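Side-chain contacts in carbohydrate kinase, pfkB family (Enterococcus faecalis, PDB 3KTN), which probably phosphorylates 2-keto-3-deoxygluconate or a related sugar acid, as a member of the pfkB family of carbohydrate kinases: residues E10-F15 against Q106-S111; N60-A65 against D85-F90; I138-S141 against T146-A149. All blocks are in the same frame, centred on the assembly; numbering follows the deposited sequence.

Contact 1. Residues E10-F15 against Q106-S111. With SO4 (sulfate ion), chain B.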
ATOM      1  N   GLU A  10     -21.793  21.848   0.269  1.00 34.96           N
ATOM      2  CA  GLU A  10     -21.205  21.017  -0.762  1.00 35.23           C
ATOM      3  C   GLU A  10     -20.334  19.860  -0.269  1.00 33.84           C
ATOM      4  O   GLU A  10     -19.635  19.973   0.741  1.00 33.85           O
ATOM      5  CB  GLU A  10     -20.373  21.933  -1.652  1.00 35.40           C
ATOM      6  CG  GLU A  10     -19.588  21.283  -2.758  1.00 35.75           C
ATOM      7  CD  GLU A  10     -18.445  22.179  -3.199  1.00 36.47           C
ATOM      8  OE1 GLU A  10     -18.197  22.296  -4.417  1.00 36.69           O
ATOM      9  OE2 GLU A  10     -17.788  22.769  -2.312  1.00 36.47           O
ATOM     10  N   VAL A  11     -20.396  18.747  -0.993  1.00 33.14           N
ATOM     11  CA  VAL A  11     -19.576  17.575  -0.702  1.00 31.37           C
ATOM     12  C   VAL A  11     -18.577  17.517  -1.848  1.00 32.35           C
ATOM     13  O   VAL A  11     -18.965  17.620  -3.011  1.00 31.63           O
ATOM     14  CB  VAL A  11     -20.370  16.255  -0.740  1.00 30.54           C
ATOM     15  CG1 VAL A  11     -19.400  15.074  -0.716  1.00 30.00           C
ATOM     16  CG2 VAL A  11     -21.318  16.170   0.445  1.00 29.96           C
HETATM   17  N   MSE A  12     -17.299  17.366  -1.524  1.00 31.82           N
HETATM   18  CA  MSE A  12     -16.257  17.271  -2.547  1.00 32.80           C
HETATM   19  C   MSE A  12     -15.375  16.045  -2.326  1.00 29.88           C
HETATM   20  O   MSE A  12     -15.244  15.550  -1.206  1.00 26.01           O
HETATM   21  CB  MSE A  12     -15.344  18.502  -2.525  1.00 36.37           C
HETATM   22  CG  MSE A  12     -15.882  19.739  -3.224  1.00 46.40           C
HETATM   23 SE   MSE A  12     -14.448  21.026  -3.489  1.00 63.67          SE
HETATM   24  CE  MSE A  12     -13.922  20.545  -5.279  1.00 57.72           C
ATOM     25  N   LEU A  13     -14.764  15.581  -3.407  1.00 28.32           N
ATOM     26  CA  LEU A  13     -13.841  14.459  -3.354  1.00 29.74           C
ATOM     27  C   LEU A  13     -12.452  15.060  -3.202  1.00 28.12           C
ATOM     28  O   LEU A  13     -12.104  15.978  -3.934  1.00 25.38           O
ATOM     29  CB  LEU A  13     -13.856  13.671  -4.666  1.00 30.18           C
ATOM     30  CG  LEU A  13     -14.871  12.580  -4.996  1.00 33.84           C
ATOM     31  CD1 LEU A  13     -16.215  12.894  -4.414  1.00 32.55           C
ATOM     32  CD2 LEU A  13     -14.945  12.435  -6.513  1.00 31.81           C
ATOM     33  N   ARG A  14     -11.670  14.558  -2.251  1.00 27.34           N
ATOM     34  CA  ARG A  14     -10.300  15.025  -2.089  1.00 25.72           C
ATOM     35  C   ARG A  14      -9.385  13.851  -2.397  1.00 24.97           C
ATOM     36  O   ARG A  14      -9.559  12.762  -1.851  1.00 25.88           O
ATOM     37  CB  ARG A  14     -10.013  15.516  -0.669  1.00 23.81           C
ATOM     38  CG  ARG A  14      -8.524  15.811  -0.464  1.00 26.96           C
ATOM     39  CD  ARG A  14      -8.191  16.270   0.953  1.00 27.42           C
ATOM     40  NE  ARG A  14      -6.780  16.042   1.256  1.00 24.89           N
ATOM     41  CZ  ARG A  14      -6.160  16.500   2.339  1.00 27.63           C
ATOM     42  NH1 ARG A  14      -6.825  17.223   3.231  1.00 25.07           N
ATOM     43  NH2 ARG A  14      -4.872  16.231   2.537  1.00 26.49           N
ATOM     44  N   PHE A  15      -8.417  14.074  -3.277  1.00 24.81           N
ATOM     45  CA  PHE A  15      -7.468  13.035  -3.652  1.00 25.43           C
ATOM     46  C   PHE A  15      -6.104  13.441  -3.103  1.00 25.20           C
ATOM     47  O   PHE A  15      -5.624  14.535  -3.371  1.00 24.97           O
ATOM     48  CB  PHE A  15      -7.399  12.903  -5.173  1.00 24.84           C
ATOM     49  CG  PHE A  15      -8.675  12.427  -5.798  1.00 26.91           C
ATOM     50  CD1 PHE A  15      -9.106  11.114  -5.620  1.00 26.75           C
ATOM     51  CD2 PHE A  15      -9.449  13.288  -6.568  1.00 25.27           C
ATOM     52  CE1 PHE A  15     -10.288  10.662  -6.206  1.00 26.88           C
ATOM     53  CE2 PHE A  15     -10.634  12.845  -7.159  1.00 27.70           C
ATOM     54  CZ  PHE A  15     -11.052  11.528  -6.976  1.00 27.96           C
ATOM     55  N   GLN A 106     -10.780  20.666  -9.542  1.00 30.86           N
ATOM     56  CA  GLN A 106     -11.317  20.144 -10.794  1.00 31.07           C
ATOM     57  C   GLN A 106     -12.671  20.848 -10.923  1.00 31.71           C
ATOM     58  O   GLN A 106     -12.970  21.726 -10.118  1.00 31.01           O
ATOM     59  CB  GLN A 106     -11.498  18.632 -10.709  1.00 31.04           C
ATOM     60  CG  GLN A 106     -10.212  17.849 -10.922  1.00 33.26           C
ATOM     61  CD  GLN A 106      -9.970  17.509 -12.382  1.00 36.22           C
ATOM     62  OE1 GLN A 106      -9.487  18.341 -13.159  1.00 32.79           O
ATOM     63  NE2 GLN A 106     -10.320  16.273 -12.768  1.00 32.88           N
ATOM     64  N   ASN A 107     -13.481  20.478 -11.910  1.00 33.13           N
ATOM     65  CA  ASN A 107     -14.780  21.123 -12.086  1.00 34.88           C
ATOM     66  C   ASN A 107     -15.615  21.045 -10.825  1.00 36.86           C
ATOM     67  O   ASN A 107     -15.831  19.970 -10.263  1.00 37.89           O
ATOM     68  CB  ASN A 107     -15.568  20.498 -13.237  1.00 37.05           C
ATOM     69  CG  ASN A 107     -16.920  21.170 -13.441  1.00 38.97           C
ATOM     70  OD1 ASN A 107     -17.818  21.052 -12.606  1.00 37.41           O
ATOM     71  ND2 ASN A 107     -17.060  21.896 -14.544  1.00 40.22           N
ATOM     72  N   ARG A 108     -16.108  22.196 -10.399  1.00 37.84           N
ATOM     73  CA  ARG A 108     -16.906  22.269  -9.189  1.00 37.99           C
ATOM     74  C   ARG A 108     -18.348  22.726  -9.429  1.00 38.18           C
ATOM     75  O   ARG A 108     -19.267  22.245  -8.775  1.00 38.96           O
ATOM     76  CB  ARG A 108     -16.210  23.217  -8.228  1.00 38.95           C
ATOM     77  CG  ARG A 108     -16.503  23.000  -6.774  1.00 39.96           C
ATOM     78  CD  ARG A 108     -15.469  23.765  -5.971  1.00 37.38           C
ATOM     79  NE  ARG A 108     -15.807  23.830  -4.559  1.00 33.35           N
ATOM     80  CZ  ARG A 108     -15.117  24.534  -3.673  1.00 33.69           C
ATOM     81  NH1 ARG A 108     -14.052  25.231  -4.060  1.00 32.16           N
ATOM     82  NH2 ARG A 108     -15.487  24.535  -2.404  1.00 31.73           N
ATOM     83  N   HIS A 109     -18.553  23.632 -10.379  1.00 38.58           N
ATOM     84  CA  HIS A 109     -19.896  24.152 -10.629  1.00 41.32           C
ATOM     85  C   HIS A 109     -20.890  23.219 -11.315  1.00 40.43           C
ATOM     86  O   HIS A 109     -22.096  23.422 -11.200  1.00 39.66           O
ATOM     87  CB  HIS A 109     -19.818  25.487 -11.388  1.00 44.61           C
ATOM     88  CG  HIS A 109     -19.221  25.383 -12.757  1.00 48.59           C
ATOM     89  ND1 HIS A 109     -19.909  24.862 -13.833  1.00 52.91           N
ATOM     90  CD2 HIS A 109     -18.010  25.758 -13.230  1.00 51.21           C
ATOM     91  CE1 HIS A 109     -19.148  24.924 -14.911  1.00 52.33           C
ATOM     92  NE2 HIS A 109     -17.989  25.464 -14.573  1.00 52.87           N
ATOM     93  N   GLN A 110     -20.403  22.196 -12.012  1.00 39.86           N
ATOM     94  CA  GLN A 110     -21.299  21.256 -12.685  1.00 40.22           C
ATOM     95  C   GLN A 110     -21.674  20.084 -11.773  1.00 38.49           C
ATOM     96  O   GLN A 110     -22.166  19.061 -12.242  1.00 40.12           O
ATOM     97  CB  GLN A 110     -20.645  20.704 -13.952  1.00 43.97           C
ATOM     98  CG  GLN A 110     -20.104  21.750 -14.910  1.00 51.89           C
ATOM     99  CD  GLN A 110     -21.193  22.592 -15.532  1.00 55.87           C
ATOM    100  OE1 GLN A 110     -21.856  23.378 -14.850  1.00 58.44           O
ATOM    101  NE2 GLN A 110     -21.389  22.434 -16.838  1.00 57.16           N
ATOM    102  N   SER A 111     -21.450  20.232 -10.474  1.00 37.69           N
ATOM    103  CA  SER A 111     -21.764  19.165  -9.524  1.00 37.32           C
ATOM    104  C   SER A 111     -23.255  19.065  -9.219  1.00 38.38           C
ATOM    105  O   SER A 111     -24.037  19.960  -9.551  1.00 37.39           O
ATOM    106  CB  SER A 111     -21.013  19.389  -8.212  1.00 36.95           C
ATOM    107  OG  SER A 111     -21.484  20.554  -7.546  1.00 34.61           O
TER
HETATM  108  S   SO4 B 401     -12.864  26.285  -0.690  1.00 42.69           S
HETATM  109  O1  SO4 B 401     -12.412  27.655  -0.995  1.00 42.45           O
HETATM  110  O2  SO4 B 401     -12.484  25.938   0.688  1.00 39.44           O
HETATM  111  O3  SO4 B 401     -14.329  26.202  -0.830  1.00 40.98           O
HETATM  112  O4  SO4 B 401     -12.237  25.358  -1.647  1.00 40.50           O

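Contact 2. Residues N60-A65 against D85-F90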
ATOM      1  N   ASN A  60     -25.530   7.519  -8.279  1.00 31.45           N
ATOM      2  CA  ASN A  60     -24.638   6.536  -8.874  1.00 31.01           C
ATOM      3  C   ASN A  60     -23.771   5.977  -7.745  1.00 30.00           C
ATOM      4  O   ASN A  60     -23.892   6.411  -6.595  1.00 30.48           O
ATOM      5  CB  ASN A  60     -23.795   7.138 -10.016  1.00 29.07           C
ATOM      6  CG  ASN A  60     -22.878   8.254  -9.564  1.00 29.04           C
ATOM      7  OD1 ASN A  60     -22.344   8.231  -8.457  1.00 33.42           O
ATOM      8  ND2 ASN A  60     -22.666   9.230 -10.440  1.00 27.03           N
ATOM      9  N   ARG A  61     -22.912   5.016  -8.055  1.00 29.84           N
ATOM     10  CA  ARG A  61     -22.086   4.390  -7.028  1.00 28.81           C
ATOM     11  C   ARG A  61     -21.186   5.356  -6.266  1.00 28.55           C
ATOM     12  O   ARG A  61     -20.922   5.157  -5.078  1.00 28.89           O
ATOM     13  CB  ARG A  61     -21.273   3.255  -7.655  1.00 29.35           C
ATOM     14  CG  ARG A  61     -22.163   2.124  -8.203  1.00 29.44           C
ATOM     15  CD  ARG A  61     -21.392   1.218  -9.149  1.00 29.83           C
ATOM     16  NE  ARG A  61     -20.346   0.468  -8.462  1.00 31.30           N
ATOM     17  CZ  ARG A  61     -20.558  -0.648  -7.771  1.00 33.38           C
ATOM     18  NH1 ARG A  61     -21.786  -1.146  -7.681  1.00 31.39           N
ATOM     19  NH2 ARG A  61     -19.544  -1.263  -7.170  1.00 31.40           N
ATOM     20  N   LEU A  62     -20.726   6.403  -6.937  1.00 26.79           N
ATOM     21  CA  LEU A  62     -19.870   7.385  -6.286  1.00 28.88           C
ATOM     22  C   LEU A  62     -20.711   8.182  -5.291  1.00 28.70           C
ATOM     23  O   LEU A  62     -20.279   8.454  -4.162  1.00 27.52           O
ATOM     24  CB  LEU A  62     -19.247   8.318  -7.324  1.00 29.72           C
ATOM     25  CG  LEU A  62     -18.195   9.293  -6.794  1.00 32.33           C
ATOM     26  CD1 LEU A  62     -16.986   8.522  -6.271  1.00 32.43           C
ATOM     27  CD2 LEU A  62     -17.774  10.234  -7.923  1.00 33.50           C
ATOM     28  N   GLY A  63     -21.924   8.544  -5.707  1.00 28.46           N
ATOM     29  CA  GLY A  63     -22.805   9.281  -4.819  1.00 26.58           C
ATOM     30  C   GLY A  63     -23.169   8.416  -3.624  1.00 26.59           C
ATOM     31  O   GLY A  63     -23.263   8.911  -2.501  1.00 28.61           O
ATOM     32  N   GLU A  64     -23.378   7.122  -3.862  1.00 28.00           N
ATOM     33  CA  GLU A  64     -23.722   6.190  -2.784  1.00 28.85           C
ATOM     34  C   GLU A  64     -22.554   6.045  -1.799  1.00 28.22           C
ATOM     35  O   GLU A  64     -22.757   5.933  -0.588  1.00 29.06           O
ATOM     36  CB  GLU A  64     -24.092   4.812  -3.358  1.00 30.15           C
ATOM     37  CG  GLU A  64     -25.455   4.762  -4.043  1.00 35.35           C
ATOM     38  CD  GLU A  64     -26.588   5.152  -3.102  1.00 38.71           C
ATOM     39  OE1 GLU A  64     -26.747   4.501  -2.047  1.00 41.44           O
ATOM     40  OE2 GLU A  64     -27.318   6.112  -3.412  1.00 43.72           O
ATOM     41  N   ALA A  65     -21.331   6.041  -2.322  1.00 27.20           N
ATOM     42  CA  ALA A  65     -20.155   5.927  -1.467  1.00 24.96           C
ATOM     43  C   ALA A  65     -20.063   7.209  -0.652  1.00 24.02           C
ATOM     44  O   ALA A  65     -19.619   7.199   0.491  1.00 25.58           O
ATOM     45  CB  ALA A  65     -18.894   5.734  -2.312  1.00 22.98           C
ATOM     46  N   ASP A  85     -24.884  14.215 -11.848  1.00 43.49           N
ATOM     47  CA  ASP A  85     -24.057  13.042 -12.101  1.00 46.22           C
ATOM     48  C   ASP A  85     -22.630  13.229 -11.601  1.00 45.90           C
ATOM     49  O   ASP A  85     -21.913  12.260 -11.351  1.00 51.02           O
ATOM     50  CB  ASP A  85     -23.998  12.781 -13.604  1.00 49.08           C
ATOM     51  CG  ASP A  85     -25.366  12.639 -14.224  1.00 54.78           C
ATOM     52  OD1 ASP A  85     -26.019  11.597 -13.991  1.00 57.80           O
ATOM     53  OD2 ASP A  85     -25.789  13.573 -14.938  1.00 57.43           O
ATOM     54  N   HIS A  86     -22.236  14.483 -11.444  1.00 41.46           N
ATOM     55  CA  HIS A  86     -20.884  14.840 -11.059  1.00 36.73           C
ATOM     56  C   HIS A  86     -20.711  15.315  -9.616  1.00 35.08           C
ATOM     57  O   HIS A  86     -21.642  15.826  -8.991  1.00 32.74           O
ATOM     58  CB  HIS A  86     -20.419  15.927 -12.038  1.00 37.15           C
ATOM     59  CG  HIS A  86     -19.015  16.403 -11.827  1.00 39.22           C
ATOM     60  ND1 HIS A  86     -17.914  15.679 -12.237  1.00 38.09           N
ATOM     61  CD2 HIS A  86     -18.535  17.561 -11.315  1.00 36.59           C
ATOM     62  CE1 HIS A  86     -16.818  16.374 -11.993  1.00 36.36           C
ATOM     63  NE2 HIS A  86     -17.166  17.520 -11.434  1.00 38.73           N
ATOM     64  N   ILE A  87     -19.508  15.122  -9.084  1.00 32.13           N
ATOM     65  CA  ILE A  87     -19.182  15.591  -7.743  1.00 30.55           C
ATOM     66  C   ILE A  87     -17.910  16.427  -7.881  1.00 30.38           C
ATOM     67  O   ILE A  87     -16.987  16.043  -8.606  1.00 30.24           O
ATOM     68  CB  ILE A  87     -18.932  14.427  -6.755  1.00 30.21           C
ATOM     69  CG1 ILE A  87     -20.202  13.586  -6.604  1.00 32.68           C
ATOM     70  CG2 ILE A  87     -18.531  14.984  -5.390  1.00 28.95           C
ATOM     71  CD1 ILE A  87     -20.082  12.454  -5.585  1.00 36.05           C
ATOM     72  N   GLY A  88     -17.874  17.578  -7.217  1.00 29.81           N
ATOM     73  CA  GLY A  88     -16.697  18.430  -7.295  1.00 29.80           C
ATOM     74  C   GLY A  88     -15.519  17.727  -6.642  1.00 30.40           C
ATOM     75  O   GLY A  88     -15.716  16.841  -5.813  1.00 30.58           O
ATOM     76  N   SER A  89     -14.300  18.108  -7.001  1.00 29.11           N
ATOM     77  CA  SER A  89     -13.131  17.464  -6.412  1.00 29.27           C
ATOM     78  C   SER A  89     -11.879  18.311  -6.501  1.00 28.31           C
ATOM     79  O   SER A  89     -11.832  19.308  -7.226  1.00 27.38           O
ATOM     80  CB  SER A  89     -12.853  16.137  -7.119  1.00 27.91           C
ATOM     81  OG  SER A  89     -12.400  16.365  -8.449  1.00 27.64           O
ATOM     82  N   PHE A  90     -10.861  17.893  -5.757  1.00 26.98           N
ATOM     83  CA  PHE A  90      -9.570  18.561  -5.782  1.00 26.91           C
ATOM     84  C   PHE A  90      -8.469  17.600  -5.345  1.00 27.44           C
ATOM     85  O   PHE A  90      -8.720  16.613  -4.648  1.00 27.28           O
ATOM     86  CB  PHE A  90      -9.585  19.819  -4.899  1.00 26.21           C
ATOM     87  CG  PHE A  90      -9.678  19.549  -3.418  1.00 27.96           C
ATOM     88  CD1 PHE A  90      -8.524  19.454  -2.639  1.00 27.83           C
ATOM     89  CD2 PHE A  90     -10.918  19.474  -2.787  1.00 27.57           C
ATOM     90  CE1 PHE A  90      -8.603  19.296  -1.259  1.00 28.44           C
ATOM     91  CE2 PHE A  90     -11.008  19.315  -1.408  1.00 28.07           C
ATOM     92  CZ  PHE A  90      -9.846  19.230  -0.643  1.00 28.28           C
TER

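Contact 3. Residues I138-S141 against T146-A149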
ATOM      1  N   ILE A 138     -19.612  28.838   0.647  1.00 37.80           N
ATOM      2  CA  ILE A 138     -19.418  28.386  -0.730  1.00 37.36           C
ATOM      3  C   ILE A 138     -20.732  28.445  -1.520  1.00 37.33           C
ATOM      4  O   ILE A 138     -20.732  28.731  -2.715  1.00 37.01           O
ATOM      5  CB  ILE A 138     -18.823  26.938  -0.778  1.00 36.75           C
ATOM      6  CG1 ILE A 138     -18.594  26.512  -2.232  1.00 38.95           C
ATOM      7  CG2 ILE A 138     -19.746  25.951  -0.088  1.00 37.10           C
ATOM      8  CD1 ILE A 138     -17.570  27.362  -2.971  1.00 38.58           C
ATOM      9  N   SER A 139     -21.846  28.184  -0.842  1.00 37.63           N
ATOM     10  CA  SER A 139     -23.166  28.223  -1.473  1.00 40.88           C
ATOM     11  C   SER A 139     -23.420  29.551  -2.182  1.00 41.40           C
ATOM     12  O   SER A 139     -24.033  29.585  -3.249  1.00 41.56           O
ATOM     13  CB  SER A 139     -24.263  28.031  -0.430  1.00 41.01           C
ATOM     14  OG  SER A 139     -24.002  26.907   0.380  1.00 47.12           O
ATOM     15  N   LEU A 140     -22.952  30.642  -1.583  1.00 42.04           N
ATOM     16  CA  LEU A 140     -23.158  31.967  -2.164  1.00 45.14           C
ATOM     17  C   LEU A 140     -22.361  32.271  -3.424  1.00 45.55           C
ATOM     18  O   LEU A 140     -22.756  33.137  -4.209  1.00 45.62           O
ATOM     19  CB  LEU A 140     -22.864  33.056  -1.129  1.00 45.68           C
ATOM     20  CG  LEU A 140     -23.852  33.196   0.024  1.00 47.78           C
ATOM     21  CD1 LEU A 140     -23.437  34.369   0.898  1.00 49.70           C
ATOM     22  CD2 LEU A 140     -25.251  33.423  -0.524  1.00 50.58           C
ATOM     23  N   SER A 141     -21.252  31.565  -3.631  1.00 45.13           N
ATOM     24  CA  SER A 141     -20.412  31.825  -4.794  1.00 44.84           C
ATOM     25  C   SER A 141     -20.350  30.717  -5.841  1.00 44.85           C
ATOM     26  O   SER A 141     -19.967  30.972  -6.983  1.00 45.63           O
ATOM     27  CB  SER A 141     -18.989  32.143  -4.335  1.00 46.73           C
ATOM     28  OG  SER A 141     -18.386  31.009  -3.727  1.00 51.89           O
ATOM     29  N   THR A 146     -27.204  27.704  -6.307  1.00 39.66           N
ATOM     30  CA  THR A 146     -26.874  27.393  -4.919  1.00 38.12           C
ATOM     31  C   THR A 146     -26.993  28.674  -4.094  1.00 38.80           C
ATOM     32  O   THR A 146     -27.341  28.639  -2.912  1.00 38.14           O
ATOM     33  CB  THR A 146     -25.437  26.805  -4.769  1.00 36.63           C
ATOM     34  OG1 THR A 146     -24.464  27.740  -5.252  1.00 35.43           O
ATOM     35  CG2 THR A 146     -25.306  25.506  -5.561  1.00 35.63           C
ATOM     36  N   ARG A 147     -26.701  29.808  -4.725  1.00 40.90           N
ATOM     37  CA  ARG A 147     -26.798  31.091  -4.034  1.00 43.48           C
ATOM     38  C   ARG A 147     -28.259  31.400  -3.699  1.00 43.16           C
ATOM     39  O   ARG A 147     -28.582  31.750  -2.561  1.00 43.40           O
ATOM     40  CB  ARG A 147     -26.208  32.216  -4.893  1.00 43.79           C
ATOM     41  CG  ARG A 147     -26.450  33.611  -4.312  1.00 47.42           C
ATOM     42  CD  ARG A 147     -25.588  34.672  -4.981  1.00 48.92           C
ATOM     43  NE  ARG A 147     -25.702  34.642  -6.436  1.00 52.24           N
ATOM     44  CZ  ARG A 147     -24.754  34.191  -7.251  1.00 54.69           C
ATOM     45  NH1 ARG A 147     -23.611  33.731  -6.755  1.00 55.46           N
ATOM     46  NH2 ARG A 147     -24.951  34.195  -8.563  1.00 55.87           N
ATOM     47  N   ASP A 148     -29.140  31.257  -4.684  1.00 44.99           N
ATOM     48  CA  ASP A 148     -30.561  31.522  -4.465  1.00 46.98           C
ATOM     49  C   ASP A 148     -31.133  30.587  -3.409  1.00 46.46           C
ATOM     50  O   ASP A 148     -32.000  30.977  -2.626  1.00 47.15           O
ATOM     51  CB  ASP A 148     -31.357  31.363  -5.767  1.00 49.78           C
ATOM     52  CG  ASP A 148     -30.934  32.355  -6.836  1.00 53.01           C
ATOM     53  OD1 ASP A 148     -30.536  33.486  -6.481  1.00 52.55           O
ATOM     54  OD2 ASP A 148     -31.012  32.009  -8.036  1.00 56.44           O
ATOM     55  N   ALA A 149     -30.649  29.349  -3.388  1.00 44.80           N
ATOM     56  CA  ALA A 149     -31.124  28.378  -2.408  1.00 42.66           C
ATOM     57  C   ALA A 149     -30.647  28.756  -1.013  1.00 40.81           C
ATOM     58  O   ALA A 149     -31.401  28.663  -0.045  1.00 40.76           O
ATOM     59  CB  ALA A 149     -30.635  26.976  -2.769  1.00 43.13           C
TER

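Contact 1. Residues E10-F15 against Q106-S111
The carboxylate of E10 meets the guanidinium of R108 side-on, their planes only 7° apart. R108 NE donates to E10 OE1 (2.8 Å, N-H...O 156°) and R108 NH2 to E10 OE2 (2.9 Å), each oxygen using its syn lone pair; R108 NE also makes a weak bond to E10 OE2. With E10 CG anti to the backbone N (chi1 176°) and the chain extended beyond it, the acid reaches across to the arginine. R108 NH2 also gives a hydrogen bond to sulfate O3 (2.6 Å), while R108 NH1 serves sulfate O4 (3.0 Å). All three nitrogens thus have acceptors. The sulfate, probably from the crystallisation liquor, is bonded to R171 NE as well; two arginines on one anion are consistent with a place for the acid group of a substrate. Over one guanidinium face lies the selenium of M12, a selenomethionine, with M12 SE 3.3 Å from R108 NE. On the loop, N107 OD1 accepts from Q110 N (2.9 Å) in an Asx motif, and S111 OG bonds to R108 O (3.0 Å). M12 opens strand 12-16, flanked by strands 28-34 and 88-93; helix 138-142 packs on both E10 and R108 through I138 and L142.

Contact 2. Residues N60-A65 against D85-F90
The backbones of N60-A65 and D85-F90 stay apart, with CA atoms 7.3 Å from each other at N60 and D85 and 7.8 Å at G63 and I87; no main-chain hydrogen bond joins them, and every contact across the gap uses at least one side chain. The first segment is the opening turn of helix 61-72, where E64 N bonds to N60 O; the second leads into strand 88-93.

N60 works at both ends of its amide. Its chi1 of 62° sets CG between the backbone N and the carbonyl carbon, folding the side chain back over the helix start as an N-cap: N60 OD1 accepts from G63 N at 2.8 Å (N-H...O 162°) and more weakly from L62 N. The amide's other end turns to the second segment, where N60 ND2 approaches D85 O at 3.3 Å; the N-H...O angle of 127° makes this a weak bond.

In the ribokinase-like fold a helix that follows the large mixed sheet here meets the run into the small one: helix 61-72 comes after strand 50-57 of the large sheet, whereas strand 88-93 belongs to the four-stranded sheet that in relatives forms a lid over the substrate site.

The apolar half centres on I87 CD1, which lies 3.9 Å from L62 CG and 4.0 Å from L62 CD2, the two side chains meeting at a slant. The same methyl also reaches the helix backbone, where I87 CD1 is 4.3 Å from G63 CA. L13 of strand 12-16 packs against both L62 and I87. A second subunit approaches the same region: its Q106 touches L62 and bonds through NE2 to I87 O, while R61 NE forms a salt bridge with E93 OE1 of that subunit.

Contact 3. Residues I138-S141 against T146-A149
Two consecutive helices joined by a tight turn form this contact, within the beta-alpha-beta crossover that carries the chain from strand 132-135 to the parallel strand 163-167 of the large ribokinase-like sheet. The short helix 138-142 is weakly bonded, and helix 144-159 starts almost at once after it. The CA atoms of L140 and R147 are therefore only 4.2 Å apart, and carbonyls of the first helix are met by side chains of the second.

R147 contributes the clearest polar bond: R147 NH1 donates to L140 O over 2.8 Å with an N-H...O angle of 156°. The oxygen lies near the guanidinium plane, at its edge, while the donor is tilted 28° from the carbonyl plane. A bend at chi3 (52°) curls the R147 chain round this carbonyl, and its CD comes within 3.3 Å of L140 O. Nearer the backbone, R147 CG packs on L140 CD2 at 4.0 Å, the two side chains crossing at about a right angle. Helix 177-190 covers the same pair, with I190 on L140 and F182 and Q186 on R147.

S139 turns its own hydroxyl the other way, its OG bonding to C136 O, and offers its carbonyl to the second helix. S139 O is 3.1 Å from R147 N, but the angle is too poor for a hydrogen bond. The hydroxyl of T146 stands 2.8 Å, OG1 to O, from the carbonyl of S139, and T143 O also lies within bonding reach of T146 OG1.

How the contacts relate
From the N terminus, residues 10-15 begin a large loop that contact 1 closes at 106-111, with 90 residues in between. Contact 2 is nested inside it, its segments 60-65 and 85-90 closing a smaller loop that brings helix 61-72 against the lead-in to strand 88-93. The two touch directly: L13 N lies 2.9 Å from G88 O, a probable hydrogen bond between neighbouring strands of the small sheet, and both meet the second subunit. Contact 3 follows in series, closing a turn between successive helices beside the large sheet. It reaches contact 1 through the start of helix 138-142, whereas contacts 2 and 3 remain about 10 Å apart at their nearest atoms.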